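Local coordinates for mandelate racemase/muconate lactonizing enzyme (Jannaschia sp., PDB 4J3Z), which probably acts as an isomerase or related enzyme of the enolase superfamily, its particular substrate being unknown here, at residues A225-D230 against H252-I257; L345-P350 against T368-I373. One frame throughout, in Å; residues are numbered along the deposited sequence. Where two conformers were deposited one is given.

Interaction 1 (A225-D230 against H252-I257); sequences AIEPYD and HTSIPI
Glu227 OE2 is gripped by two donors of 252-257: the hydroxyl of Thr253, OG1 to OE2 2.6 Å, and the backbone N of Ser254, N to OE2 3.2 Å. Thr253 OG1 donates on the anti side of the carboxylate, 23° out of its plane, whereas the Ser254 N-H comes from above the opposite face, nearly straight at 164°. Approached from both faces, the carboxylate has little freedom to rotate. With Thr253 OG1 trans to its own backbone N (chi1 -163°), the hydroxyl is turned toward the acid. The other oxygen, Glu227 OE1, forms a salt bridge with Lys224, three residues earlier, on helix 216-226, a pairing likely to favour the ionised acid. Beneath this polar end the stem is apolar: Glu227 CG rests 3.7 Å from Ile255 CD1. That same methyl also meets Ile226 CG1 at 3.8 Å, the two isoleucine side chains crossing at about a right angle. Were Glu227 an alanine, Thr253 OG1 and the Ser254 N-H would probably lose their shared acceptor, Lys224 its salt-bridge mate, and Ile255 CD1 its packing against CG. Asp230 reaches Arg221 of a second subunit, so an assembly interface lies beside this contact. Joining helix 216-226 and the 3-10 segment after it to the loop before strand 257-259, it links successive beta-alpha units of the enolase-superfamily barrel domain.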
ATOM      1  N   ALA D 225      21.471  14.620  13.806  1.00 26.53           N
ATOM      2  CA  ALA D 225      22.406  15.439  14.603  1.00 25.50           C
ATOM      3  C   ALA D 225      21.735  16.682  15.155  1.00 26.23           C
ATOM      4  O   ALA D 225      22.074  17.147  16.247  1.00 28.86           O
ATOM      5  CB  ALA D 225      23.623  15.832  13.789  1.00 24.26           C
ATOM      6  N   ILE D 226      20.783  17.225  14.405  1.00 24.89           N
ATOM      7  CA  ILE D 226      20.127  18.465  14.807  1.00 24.19           C
ATOM      8  C   ILE D 226      18.807  18.293  15.565  1.00 24.32           C
ATOM      9  O   ILE D 226      18.282  19.259  16.108  1.00 24.86           O
ATOM     10  CB  ILE D 226      19.940  19.422  13.617  1.00 23.94           C
ATOM     11  CG1 ILE D 226      19.047  18.775  12.543  1.00 23.98           C
ATOM     12  CG2 ILE D 226      21.308  19.849  13.083  1.00 23.58           C
ATOM     13  CD1 ILE D 226      18.734  19.667  11.357  1.00 23.77           C
ATOM     14  N   GLU D 227      18.285  17.070  15.629  1.00 24.78           N
ATOM     15  CA  GLU D 227      17.047  16.825  16.374  1.00 24.65           C
ATOM     16  C   GLU D 227      17.055  17.306  17.825  1.00 24.67           C
ATOM     17  O   GLU D 227      16.103  17.987  18.238  1.00 24.44           O
ATOM     18  CB  GLU D 227      16.653  15.358  16.333  1.00 24.50           C
ATOM     19  CG  GLU D 227      15.585  15.039  15.311  1.00 24.08           C
ATOM     20  CD  GLU D 227      15.439  13.553  15.123  1.00 24.07           C
ATOM     21  OE1 GLU D 227      16.004  12.811  15.953  1.00 24.21           O
ATOM     22  OE2 GLU D 227      14.774  13.135  14.153  1.00 24.87           O
ATOM     23  N   PRO D 228      18.102  16.945  18.610  1.00 24.47           N
ATOM     24  CA  PRO D 228      18.131  17.398  20.005  1.00 24.44           C
ATOM     25  C   PRO D 228      17.890  18.905  20.191  1.00 24.85           C
ATOM     26  O   PRO D 228      17.507  19.331  21.284  1.00 25.14           O
ATOM     27  CB  PRO D 228      19.543  17.026  20.461  1.00 24.41           C
ATOM     28  CG  PRO D 228      19.880  15.819  19.652  1.00 24.64           C
ATOM     29  CD  PRO D 228      19.227  16.031  18.315  1.00 24.70           C
ATOM     30  N   TYR D 229      18.089  19.690  19.153  1.00 24.31           N
ATOM     31  CA  TYR D 229      17.884  21.102  19.235  1.00 24.29           C
ATOM     32  C   TYR D 229      16.526  21.583  18.820  1.00 24.05           C
ATOM     33  O   TYR D 229      16.263  22.740  18.865  1.00 24.29           O
ATOM     34  CB  TYR D 229      18.972  21.849  18.506  1.00 24.41           C
ATOM     35  CG  TYR D 229      20.286  21.286  18.799  1.00 24.32           C
ATOM     36  CD1 TYR D 229      20.898  21.531  19.994  1.00 24.81           C
ATOM     37  CD2 TYR D 229      20.898  20.437  17.919  1.00 24.04           C
ATOM     38  CE1 TYR D 229      22.098  20.969  20.291  1.00 24.84           C
ATOM     39  CE2 TYR D 229      22.092  19.882  18.211  1.00 24.16           C
ATOM     40  CZ  TYR D 229      22.680  20.157  19.396  1.00 24.82           C
ATOM     41  OH  TYR D 229      23.859  19.613  19.674  1.00 26.80           O
ATOM     42  N   ASP D 230      15.664  20.646  18.453  1.00 23.95           N
ATOM     43  CA  ASP D 230      14.278  20.921  18.080  1.00 24.32           C
ATOM     44  C   ASP D 230      14.030  21.990  17.032  1.00 23.97           C
ATOM     45  O   ASP D 230      13.325  22.959  17.285  1.00 23.78           O
ATOM     46  CB  ASP D 230      13.349  21.129  19.274  1.00 23.55           C
ATOM     47  CG  ASP D 230      11.893  21.199  18.851  1.00 24.64           C
ATOM     48  OD1 ASP D 230      11.484  20.378  18.019  1.00 25.19           O
ATOM     49  OD2 ASP D 230      11.159  22.077  19.319  1.00 24.81           O
ATOM     50  N   HIS D 252      11.861   9.011   8.833  1.00 23.94           N
ATOM     51  CA  HIS D 252      13.005   8.837   9.728  0.50 24.15           C
ATOM     52  C   HIS D 252      13.308  10.011  10.662  1.00 24.57           C
ATOM     53  O   HIS D 252      14.184   9.917  11.509  1.00 25.88           O
ATOM     54  CB  HIS D 252      14.252   8.583   8.891  0.50 23.96           C
ATOM     55  CG  HIS D 252      14.426   7.159   8.478  0.50 23.60           C
ATOM     56  ND1 HIS D 252      13.757   6.607   7.407  0.50 23.73           N
ATOM     57  CD2 HIS D 252      15.206   6.178   8.983  0.50 23.53           C
ATOM     58  CE1 HIS D 252      14.117   5.343   7.274  0.50 23.97           C
ATOM     59  NE2 HIS D 252      14.997   5.060   8.218  0.50 24.24           N
ATOM     60  N   THR D 253      12.661  11.146  10.451  1.00 24.88           N
ATOM     61  CA  THR D 253      12.938  12.261  11.339  1.00 25.23           C
ATOM     62  C   THR D 253      11.655  12.849  11.882  1.00 25.25           C
ATOM     63  O   THR D 253      10.623  12.846  11.205  1.00 26.32           O
ATOM     64  CB  THR D 253      13.885  13.333  10.723  1.00 24.61           C
ATOM     65  OG1 THR D 253      14.406  14.165  11.769  1.00 23.37           O
ATOM     66  CG2 THR D 253      13.176  14.201   9.693  1.00 23.94           C
ATOM     67  N   SER D 254      11.736  13.306  13.129  1.00 24.37           N
ATOM     68  CA  SER D 254      10.638  13.958  13.818  1.00 24.04           C
ATOM     69  C   SER D 254      10.567  15.445  13.477  1.00 23.88           C
ATOM     70  O   SER D 254       9.690  16.154  13.981  1.00 23.24           O
ATOM     71  CB  SER D 254      10.823  13.798  15.325  1.00 24.13           C
ATOM     72  OG  SER D 254      12.032  14.406  15.742  1.00 23.46           O
ATOM     73  N   ILE D 255      11.503  15.920  12.650  1.00 24.03           N
ATOM     74  CA  ILE D 255      11.564  17.335  12.281  1.00 24.19           C
ATOM     75  C   ILE D 255      10.665  17.582  11.078  1.00 24.97           C
ATOM     76  O   ILE D 255      10.876  16.980  10.032  1.00 26.29           O
ATOM     77  CB  ILE D 255      12.995  17.783  11.912  1.00 24.31           C
ATOM     78  CG1 ILE D 255      13.960  17.561  13.084  1.00 23.95           C
ATOM     79  CG2 ILE D 255      12.999  19.249  11.484  1.00 24.19           C
ATOM     80  CD1 ILE D 255      15.415  17.567  12.666  1.00 24.18           C
ATOM     81  N   PRO D 256       9.663  18.469  11.213  1.00 23.95           N
ATOM     82  CA  PRO D 256       8.802  18.804  10.074  1.00 23.55           C
ATOM     83  C   PRO D 256       9.608  19.138   8.811  1.00 23.37           C
ATOM     84  O   PRO D 256      10.671  19.755   8.906  1.00 22.84           O
ATOM     85  CB  PRO D 256       8.019  20.040  10.553  1.00 23.54           C
ATOM     86  CG  PRO D 256       8.468  20.322  11.960  1.00 23.71           C
ATOM     87  CD  PRO D 256       9.242  19.143  12.453  1.00 24.12           C
ATOM     88  N   ILE D 257       9.113  18.716   7.643  1.00 22.98           N
ATOM     89  CA  ILE D 257       9.842  18.923   6.387  1.00 22.47           C
ATOM     90  C   ILE D 257       9.222  20.030   5.554  1.00 21.86           C
ATOM     91  O   ILE D 257       8.081  19.912   5.101  1.00 22.38           O
ATOM     92  CB  ILE D 257       9.994  17.622   5.551  1.00 22.89           C
ATOM     93  CG1 ILE D 257      10.462  16.446   6.425  1.00 23.28           C
ATOM     94  CG2 ILE D 257      10.965  17.829   4.386  1.00 22.14           C
ATOM     95  CD1 ILE D 257      11.888  16.545   6.945  1.00 22.67           C
TER

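Interaction 2 (L345-P350 against T368-I373)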
ATOM      1  N   LEU D 345      13.571  50.941  -3.110  1.00 28.28           N
ATOM      2  CA  LEU D 345      13.124  50.611  -4.476  1.00 29.11           C
ATOM      3  C   LEU D 345      11.635  50.893  -4.694  1.00 29.03           C
ATOM      4  O   LEU D 345      11.241  51.356  -5.764  1.00 30.74           O
ATOM      5  CB  LEU D 345      13.486  49.164  -4.867  1.00 29.40           C
ATOM      6  CG  LEU D 345      13.192  48.711  -6.317  1.00 30.17           C
ATOM      7  CD1 LEU D 345      13.677  49.709  -7.370  1.00 30.64           C
ATOM      8  CD2 LEU D 345      13.768  47.335  -6.600  1.00 28.56           C
ATOM      9  N   VAL D 346      10.823  50.622  -3.676  1.00 27.52           N
ATOM     10  CA  VAL D 346       9.395  50.939  -3.719  1.00 27.21           C
ATOM     11  C   VAL D 346       9.023  51.905  -2.587  1.00 26.46           C
ATOM     12  O   VAL D 346       9.794  52.077  -1.637  1.00 26.32           O
ATOM     13  CB  VAL D 346       8.524  49.660  -3.627  1.00 27.34           C
ATOM     14  CG1 VAL D 346       8.593  48.848  -4.919  1.00 27.66           C
ATOM     15  CG2 VAL D 346       8.930  48.810  -2.432  1.00 26.73           C
ATOM     16  N   THR D 347       7.865  52.556  -2.699  1.00 25.75           N
ATOM     17  CA  THR D 347       7.233  53.165  -1.526  1.00 26.51           C
ATOM     18  C   THR D 347       5.944  52.388  -1.212  1.00 27.92           C
ATOM     19  O   THR D 347       5.111  52.172  -2.093  1.00 27.57           O
ATOM     20  CB  THR D 347       6.961  54.681  -1.671  1.00 27.34           C
ATOM     21  OG1 THR D 347       5.854  54.909  -2.555  1.00 27.33           O
ATOM     22  CG2 THR D 347       8.212  55.434  -2.178  1.00 27.74           C
ATOM     23  N   GLY D 348       5.810  51.937   0.034  1.00 28.98           N
ATOM     24  CA  GLY D 348       4.633  51.165   0.449  1.00 29.47           C
ATOM     25  C   GLY D 348       4.938  49.765   0.953  1.00 29.11           C
ATOM     26  O   GLY D 348       4.065  49.086   1.488  1.00 29.21           O
ATOM     27  N   ARG D 349       6.178  49.327   0.773  1.00 28.41           N
ATOM     28  CA  ARG D 349       6.622  48.022   1.238  1.00 28.55           C
ATOM     29  C   ARG D 349       6.115  47.714   2.653  1.00 29.68           C
ATOM     30  O   ARG D 349       6.219  48.561   3.544  1.00 30.38           O
ATOM     31  CB  ARG D 349       8.145  47.965   1.228  1.00 28.64           C
ATOM     32  CG  ARG D 349       8.726  46.566   1.329  1.00 29.13           C
ATOM     33  CD  ARG D 349      10.232  46.614   1.520  1.00 28.70           C
ATOM     34  NE  ARG D 349      10.567  47.026   2.878  1.00 28.05           N
ATOM     35  CZ  ARG D 349      10.739  46.184   3.890  1.00 28.91           C
ATOM     36  NH1 ARG D 349      11.025  46.657   5.098  1.00 28.54           N
ATOM     37  NH2 ARG D 349      10.614  44.869   3.696  1.00 28.57           N
ATOM     38  N   PRO D 350       5.549  46.504   2.858  1.00 28.83           N
ATOM     39  CA  PRO D 350       5.178  46.088   4.205  1.00 28.42           C
ATOM     40  C   PRO D 350       6.421  45.990   5.094  1.00 28.86           C
ATOM     41  O   PRO D 350       7.444  45.436   4.679  1.00 28.46           O
ATOM     42  CB  PRO D 350       4.560  44.700   3.989  1.00 28.05           C
ATOM     43  CG  PRO D 350       4.165  44.667   2.547  1.00 27.13           C
ATOM     44  CD  PRO D 350       5.217  45.475   1.854  1.00 27.09           C
ATOM     45  N   THR D 368       4.227  51.208  -4.899  1.00 28.91           N
ATOM     46  CA  THR D 368       4.548  51.882  -6.148  1.00 28.60           C
ATOM     47  C   THR D 368       6.045  51.705  -6.366  1.00 27.65           C
ATOM     48  O   THR D 368       6.808  51.646  -5.403  1.00 27.21           O
ATOM     49  CB  THR D 368       4.167  53.378  -6.084  1.00 30.15           C
ATOM     50  OG1 THR D 368       2.791  53.505  -5.701  1.00 31.29           O
ATOM     51  CG2 THR D 368       4.357  54.075  -7.426  1.00 30.01           C
ATOM     52  N   LEU D 369       6.461  51.574  -7.622  1.00 26.75           N
ATOM     53  CA  LEU D 369       7.875  51.599  -7.954  1.00 25.56           C
ATOM     54  C   LEU D 369       8.350  53.047  -8.024  1.00 27.52           C
ATOM     55  O   LEU D 369       7.558  53.946  -8.293  1.00 26.78           O
ATOM     56  CB  LEU D 369       8.129  50.876  -9.275  1.00 24.03           C
ATOM     57  CG  LEU D 369       9.579  50.583  -9.657  1.00 23.46           C
ATOM     58  CD1 LEU D 369      10.178  49.475  -8.806  1.00 23.02           C
ATOM     59  CD2 LEU D 369       9.670  50.238 -11.129  1.00 23.18           C
ATOM     60  N   ASN D 370       9.639  53.262  -7.750  1.00 30.14           N
ATOM     61  CA  ASN D 370      10.281  54.571  -7.906  1.00 29.75           C
ATOM     62  C   ASN D 370      11.265  54.456  -9.052  1.00 29.73           C
ATOM     63  O   ASN D 370      12.325  53.827  -8.916  1.00 30.04           O
ATOM     64  CB  ASN D 370      11.044  54.974  -6.637  1.00 30.13           C
ATOM     65  CG  ASN D 370      10.213  54.831  -5.376  1.00 30.61           C
ATOM     66  OD1 ASN D 370       9.062  55.255  -5.320  1.00 31.11           O
ATOM     67  ND2 ASN D 370      10.810  54.250  -4.345  1.00 30.58           N
ATOM     68  N   ASP D 371      10.916  55.064 -10.180  1.00 29.41           N
ATOM     69  CA  ASP D 371      11.676  54.899 -11.420  1.00 29.23           C
ATOM     70  C   ASP D 371      13.175  55.217 -11.308  1.00 30.54           C
ATOM     71  O   ASP D 371      14.021  54.456 -11.808  1.00 32.04           O
ATOM     72  CB  ASP D 371      11.016  55.687 -12.553  1.00 28.67           C
ATOM     73  CG  ASP D 371       9.804  54.963 -13.154  1.00 28.13           C
ATOM     74  OD1 ASP D 371       9.625  53.749 -12.903  1.00 27.91           O
ATOM     75  OD2 ASP D 371       9.036  55.610 -13.892  1.00 27.34           O
ATOM     76  N   ALA D 372      13.499  56.323 -10.639  1.00 29.76           N
ATOM     77  CA  ALA D 372      14.883  56.775 -10.511  1.00 29.77           C
ATOM     78  C   ALA D 372      15.774  55.743  -9.812  1.00 31.19           C
ATOM     79  O   ALA D 372      16.879  55.463 -10.270  1.00 33.17           O
ATOM     80  CB  ALA D 372      14.937  58.121  -9.803  1.00 29.86           C
ATOM     81  N   ILE D 373      15.282  55.172  -8.713  1.00 30.58           N
ATOM     82  CA  ILE D 373      15.965  54.086  -8.007  1.00 28.93           C
ATOM     83  C   ILE D 373      16.109  52.864  -8.902  1.00 30.11           C
ATOM     84  O   ILE D 373      17.201  52.299  -9.037  1.00 30.17           O
ATOM     85  CB  ILE D 373      15.226  53.719  -6.698  1.00 28.30           C
ATOM     86  CG1 ILE D 373      15.184  54.928  -5.750  1.00 27.32           C
ATOM     87  CG2 ILE D 373      15.879  52.527  -6.003  1.00 28.68           C
ATOM     88  CD1 ILE D 373      16.545  55.504  -5.392  1.00 25.90           C
TER
HETATM   89  O   HOH W   1       2.759  54.107  -3.236  1.00 23.14           O
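Leu345 and Leu369 cross obliquely on one side of a short antiparallel beta ladder, their CD1 methyls 3.8 Å apart. The ladder joins 346-347 to 368-369: Thr347 and Thr368 form a hydrogen-bonded pair, with Thr347 N to Thr368 O at 3.0 Å and Thr368 N to Thr347 O at 3.1 Å, the latter nearly straight (170°). Val346 is matched with Leu369 as the non-hydrogen-bonded pair, their side chains splaying apart. Leu345 CG lies trans to its backbone N (chi1 -175°), which carries CD1 back over Leu369; the same Leu345 CD1 meets Ile373 CG2 at 3.8 Å, again obliquely, from the first turn of helix 371-376. Leu26 of strand 24-31 touches both leucines, so this apolar patch seats the ladder against the N-terminal sheet. Beyond the ladder, Asn370 N donates to Leu345 O at 3.2 Å, extending the backbone pairing. The side chains of Asn370 and Thr347 meet at about a right angle, Thr347 CG2 lying nearest the amide oxygen, 3.3 Å from Asn370 OD1, while Asn370 ND2 donates to Ala344 O. At the exposed threonine pair, one water bridges Thr347 O, to which it donates, and Thr368 OG1, 2.5 Å from the water.

In the fold
Followed from the N terminus, the chain builds the antiparallel sheet of 4-12, 24-31 and 36-41 and three helices, then enters the barrel domain. Interaction 1 closes there: 225-230 meets 252-257 across an excursion of 21 residues that contains strand 233-235 and nearly all of helix 246-252. After the remaining parallel strands, interaction 2 closes a second excursion, of 17 residues and including strand 356-358, between 345-350 and 368-373. The two loops are in series, neither nested nor crossed. The centres of interactions 1 and 2 are about 40 Å apart, on opposite sides of the chain's centre. Interaction 1 ties neighbouring barrel units near a subunit interface; interaction 2 pairs two short strands, late in the chain, beside the N-terminal sheet.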